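Nucleoside hydrolase, putative (PDB 3FZ0) is a putative nucleoside hydrolase, a calcium-containing protein assembled from four copies of the chain. Local coordinates at residues E71-W83 / F181-V193. The protein carries 2 engineered substitutions. Residues are numbered along the deposited sequence; the frame is centred on the assembly and turned at random.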
loop_
_atom_site.group_PDB
_atom_site.type_symbol
_atom_site.label_atom_id
_atom_site.label_comp_id
_atom_site.label_asym_id
_atom_site.label_seq_id
_atom_site.Cartn_x
_atom_site.Cartn_y
_atom_site.Cartn_z
ATOM N N GLU B 71 24.778 4.771 -2.199
ATOM C CA GLU B 71 24.481 5.752 -3.247
ATOM C C GLU B 71 22.985 5.869 -3.522
ATOM O O GLU B 71 22.533 6.780 -4.224
ATOM C CB GLU B 71 25.258 5.422 -4.530
ATOM C CG GLU B 71 26.623 6.096 -4.537
ATOM C CD GLU B 71 27.614 5.453 -5.465
ATOM O OE1 GLU B 71 27.272 5.232 -6.649
ATOM O OE2 GLU B 71 28.750 5.161 -5.016
ATOM N N GLY B 72 22.213 4.958 -2.944
ATOM C CA GLY B 72 20.771 4.982 -3.071
ATOM C C GLY B 72 20.125 4.241 -1.918
ATOM O O GLY B 72 20.805 3.684 -1.064
ATOM N N PRO B 73 18.800 4.236 -1.876
ATOM C CA PRO B 73 18.058 3.639 -0.776
ATOM C C PRO B 73 18.385 2.154 -0.588
ATOM O O PRO B 73 18.861 1.469 -1.523
ATOM C CB PRO B 73 16.588 3.774 -1.204
ATOM C CG PRO B 73 16.557 4.756 -2.305
ATOM C CD PRO B 73 17.936 4.813 -2.917
ATOM N N LEU B 74 18.119 1.668 0.619
ATOM C CA LEU B 74 18.206 0.257 0.917
ATOM C C LEU B 74 17.486 -0.579 -0.137
ATOM O O LEU B 74 18.009 -1.621 -0.554
ATOM C CB LEU B 74 17.592 -0.013 2.304
ATOM C CG LEU B 74 17.771 -1.375 2.979
ATOM C CD1 LEU B 74 19.241 -1.672 3.107
ATOM C CD2 LEU B 74 17.108 -1.355 4.343
ATOM N N VAL B 75 16.301 -0.122 -0.569
ATOM C CA VAL B 75 15.448 -0.882 -1.503
ATOM C C VAL B 75 14.853 0.012 -2.591
ATOM O O VAL B 75 14.033 0.883 -2.290
ATOM C CB VAL B 75 14.249 -1.519 -0.777
ATOM C CG1 VAL B 75 13.559 -2.499 -1.698
ATOM C CG2 VAL B 75 14.674 -2.186 0.506
ATOM N N GLY B 76 15.249 -0.224 -3.846
ATOM C CA GLY B 76 14.692 0.484 -5.009
ATOM C C GLY B 76 15.291 1.856 -5.300
ATOM O O GLY B 76 16.123 2.366 -4.526
ATOM N N GLU B 77 14.873 2.452 -6.422
ATOM C CA GLU B 77 15.306 3.803 -6.801
ATOM C C GLU B 77 14.778 4.857 -5.829
ATOM O O GLU B 77 13.723 4.669 -5.233
ATOM C CB GLU B 77 14.826 4.130 -8.216
ATOM C CG GLU B 77 15.923 4.084 -9.297
ATOM C CD GLU B 77 15.347 4.238 -10.728
ATOM O OE1 GLU B 77 14.575 5.206 -10.957
ATOM O OE2 GLU B 77 15.660 3.387 -11.615
ATOM N N ARG B 78 15.505 5.964 -5.673
ATOM C CA ARG B 78 15.062 7.083 -4.814
ATOM C C ARG B 78 13.732 7.597 -5.310
ATOM O O ARG B 78 13.500 7.643 -6.511
ATOM C CB ARG B 78 16.106 8.225 -4.757
ATOM C CG ARG B 78 16.478 8.836 -6.117
ATOM C CD ARG B 78 17.448 9.967 -6.004
ATOM N NE ARG B 78 16.969 10.976 -5.066
ATOM C CZ ARG B 78 17.749 11.797 -4.351
ATOM N NH1 ARG B 78 19.061 11.736 -4.438
ATOM N NH2 ARG B 78 17.206 12.654 -3.507
ATOM N N GLU B 79 12.862 7.950 -4.377
ATOM C CA GLU B 79 11.522 8.473 -4.693
ATOM C C GLU B 79 11.467 9.961 -4.300
ATOM O O GLU B 79 10.414 10.610 -4.335
ATOM C CB GLU B 79 10.422 7.605 -4.045
ATOM C CG GLU B 79 10.613 6.078 -4.359
ATOM C CD GLU B 79 9.460 5.160 -3.903
ATOM O OE1 GLU B 79 8.407 5.671 -3.473
ATOM O OE2 GLU B 79 9.585 3.912 -4.004
ATOM N N THR B 80 12.622 10.488 -3.914
ATOM C CA THR B 80 12.782 11.911 -3.621
ATOM C C THR B 80 13.666 12.569 -4.687
ATOM O O THR B 80 14.351 11.917 -5.473
ATOM C CB THR B 80 13.411 12.154 -2.231
ATOM O OG1 THR B 80 14.717 11.555 -2.176
ATOM C CG2 THR B 80 12.546 11.565 -1.141
ATOM N N VAL B 81 13.641 13.882 -4.673
ATOM C CA VAL B 81 14.394 14.738 -5.577
ATOM C C VAL B 81 15.413 15.490 -4.710
ATOM O O VAL B 81 15.141 15.760 -3.523
ATOM C CB VAL B 81 13.390 15.713 -6.243
ATOM C CG1 VAL B 81 14.028 17.003 -6.673
ATOM C CG2 VAL B 81 12.661 15.007 -7.409
ATOM N N GLN B 82 16.585 15.798 -5.282
ATOM C CA GLN B 82 17.577 16.689 -4.639
ATOM C C GLN B 82 17.044 18.120 -4.550
ATOM O O GLN B 82 16.609 18.710 -5.535
ATOM C CB GLN B 82 18.924 16.654 -5.367
ATOM C CG GLN B 82 19.627 15.284 -5.296
ATOM C CD GLN B 82 21.128 15.322 -5.633
ATOM O OE1 GLN B 82 21.649 16.319 -6.141
ATOM N NE2 GLN B 82 21.823 14.221 -5.334
ATOM N N TRP B 83 17.064 18.663 -3.348
ATOM C CA TRP B 83 16.465 19.962 -3.045
ATOM C C TRP B 83 17.107 21.133 -3.802
ATOM O O TRP B 83 16.403 21.901 -4.439
ATOM C CB TRP B 83 16.580 20.195 -1.542
ATOM C CG TRP B 83 15.869 21.419 -0.991
ATOM C CD1 TRP B 83 14.608 21.887 -1.330
ATOM C CD2 TRP B 83 16.362 22.299 0.037
ATOM N NE1 TRP B 83 14.317 23.015 -0.585
ATOM C CE2 TRP B 83 15.365 23.283 0.264
ATOM C CE3 TRP B 83 17.557 22.355 0.781
ATOM C CZ2 TRP B 83 15.530 24.316 1.193
ATOM C CZ3 TRP B 83 17.723 23.380 1.704
ATOM C CH2 TRP B 83 16.712 24.338 1.913
ATOM N N PHE B 181 11.915 14.838 4.287
ATOM C CA PHE B 181 12.963 14.368 3.348
ATOM C C PHE B 181 13.746 13.078 3.694
ATOM O O PHE B 181 13.739 12.133 2.914
ATOM C CB PHE B 181 13.951 15.507 3.018
ATOM C CG PHE B 181 14.970 15.142 1.968
ATOM C CD1 PHE B 181 14.614 15.089 0.622
ATOM C CD2 PHE B 181 16.290 14.834 2.331
ATOM C CE1 PHE B 181 15.554 14.729 -0.363
ATOM C CE2 PHE B 181 17.248 14.478 1.352
ATOM C CZ PHE B 181 16.879 14.432 -0.001
ATOM N N ASN B 182 14.450 13.058 4.819
ATOM C CA ASN B 182 15.338 11.926 5.136
ATOM C C ASN B 182 14.517 10.644 5.287
ATOM O O ASN B 182 14.902 9.575 4.802
ATOM C CB ASN B 182 16.141 12.172 6.439
ATOM C CG ASN B 182 17.198 13.265 6.309
ATOM O OD1 ASN B 182 17.695 13.521 5.227
ATOM N ND2 ASN B 182 17.569 13.880 7.443
ATOM N N SER B 183 13.390 10.754 5.981
ATOM C CA SER B 183 12.465 9.647 6.153
ATOM C C SER B 183 11.966 9.164 4.792
ATOM O O SER B 183 12.069 7.962 4.482
ATOM C CB SER B 183 11.285 10.066 7.043
ATOM O OG SER B 183 10.514 8.937 7.461
ATOM N N HIS B 184 11.437 10.093 3.988
ATOM C CA HIS B 184 10.933 9.776 2.657
ATOM C C HIS B 184 12.025 9.158 1.771
ATOM O O HIS B 184 11.747 8.286 0.993
ATOM C CB HIS B 184 10.332 11.028 1.994
ATOM C CG HIS B 184 9.548 10.744 0.754
ATOM N ND1 HIS B 184 9.261 11.714 -0.180
ATOM C CD2 HIS B 184 8.987 9.601 0.291
ATOM C CE1 HIS B 184 8.560 11.185 -1.166
ATOM N NE2 HIS B 184 8.372 9.902 -0.903
ATOM N N CYS B 185 13.263 9.600 1.929
ATOM C CA CYS B 185 14.398 9.096 1.140
ATOM C C CYS B 185 14.574 7.627 1.345
ATOM O O CYS B 185 14.871 6.890 0.408
ATOM C CB CYS B 185 15.694 9.799 1.529
ATOM S SG CYS B 185 15.957 11.348 0.645
ATOM N N ASP B 186 14.383 7.182 2.578
ATOM C CA ASP B 186 14.570 5.772 2.836
ATOM C C ASP B 186 13.703 5.337 3.980
ATOM O O ASP B 186 14.175 5.270 5.122
ATOM C CB ASP B 186 16.054 5.446 3.101
ATOM C CG ASP B 186 16.338 4.003 2.938
ATOM O OD1 ASP B 186 15.364 3.255 3.076
ATOM O OD2 ASP B 186 17.501 3.598 2.662
ATOM N N PRO B 187 12.429 5.039 3.681
ATOM C CA PRO B 187 11.484 4.613 4.708
ATOM C C PRO B 187 11.885 3.246 5.276
ATOM O O PRO B 187 11.867 3.073 6.493
ATOM C CB PRO B 187 10.151 4.577 3.956
ATOM C CG PRO B 187 10.364 5.428 2.757
ATOM C CD PRO B 187 11.769 5.125 2.367
ATOM N N GLU B 188 12.270 2.309 4.414
ATOM C CA GLU B 188 12.694 0.963 4.862
ATOM C C GLU B 188 13.831 1.072 5.898
ATOM O O GLU B 188 13.796 0.408 6.936
ATOM C CB GLU B 188 13.137 0.105 3.676
ATOM C CG GLU B 188 12.026 -0.470 2.832
ATOM C CD GLU B 188 11.430 0.524 1.818
ATOM O OE1 GLU B 188 11.839 1.695 1.745
ATOM O OE2 GLU B 188 10.556 0.110 1.057
ATOM N N ALA B 189 14.810 1.937 5.632
ATOM C CA ALA B 189 15.895 2.131 6.590
ATOM C C ALA B 189 15.387 2.609 7.949
ATOM O O ALA B 189 15.890 2.177 8.974
ATOM C CB ALA B 189 16.979 3.073 6.045
ATOM N N GLY B 190 14.399 3.502 7.941
ATOM C CA GLY B 190 13.803 4.028 9.160
ATOM C C GLY B 190 13.087 2.970 9.972
ATOM O O GLY B 190 13.143 2.976 11.209
ATOM N N VAL B 191 12.400 2.063 9.290
ATOM C CA VAL B 191 11.774 0.926 9.955
ATOM C C VAL B 191 12.827 0.063 10.659
ATOM O O VAL B 191 12.616 -0.351 11.796
ATOM C CB VAL B 191 10.943 0.088 8.983
ATOM C CG1 VAL B 191 10.582 -1.249 9.613
ATOM C CG2 VAL B 191 9.712 0.842 8.588
ATOM N N VAL B 192 13.942 -0.211 9.983
ATOM C CA VAL B 192 14.999 -1.031 10.532
ATOM C C VAL B 192 15.536 -0.376 11.813
ATOM O O VAL B 192 15.708 -1.044 12.850
ATOM C CB VAL B 192 16.131 -1.276 9.488
ATOM C CG1 VAL B 192 17.381 -1.883 10.148
ATOM C CG2 VAL B 192 15.623 -2.171 8.352
ATOM N N VAL B 193 15.770 0.934 11.758
ATOM C CA VAL B 193 16.309 1.662 12.903
ATOM C C VAL B 193 15.358 1.650 14.102
ATOM O O VAL B 193 15.768 1.291 15.202
ATOM C CB VAL B 193 16.756 3.091 12.517
ATOM C CG1 VAL B 193 16.969 3.923 13.750
ATOM C CG2 VAL B 193 18.085 3.022 11.686
HETATM O O HOH W 1 14.470 1.824 0.924
HETATM O O HOH W 2 7.390 7.852 -2.138
#
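Asp186 reaches across to the loop 71-83 with carboxylate oxygen OD2, which accepts a nearly straight hydrogen bond from Leu74 N (2.9 Å, 174°) arriving from above the carboxylate plane. Placing CG anti to the backbone N (chi1 -162°) swings the carboxylate out toward the loop, while OD1 takes Ala189 N at 2.9 Å. Aspartate suits this N-cap, its short side chain serving helix and loop at once. A water accepts from Val75 N and lies within hydrogen-bonding reach of Asp186 OD1 and Glu188 OE1. Leucine suits its apolar site: Leu74 CD2 packs 4.4 Å from Val192 CG2, with Leu142 beyond. Threonine offers two different groups: Thr80 CG2 packs over one face of the His184 imidazole, 3.4 Å from ND1, and Thr80 OG1 lies 3.1 Å from Cys185 SG. The Phe181 ring edge meets Val81 O, with CE1 3.3 Å away. The loop follows edge strand 66-68 of the largely parallel sheet of the nucleoside hydrolase fold, and the Phe181 side chain lies about 7 Å from the calcium ion. Behind this shell, Arg78 NE grips Thr80 O (2.8 Å), Ser175 holds His184 ND1, Thr138 also binds Asp186 OD2, and Arg314 pairs with Glu188. Arg145 NH2 of the second subunit hydrogen-bonds to Pro73 O.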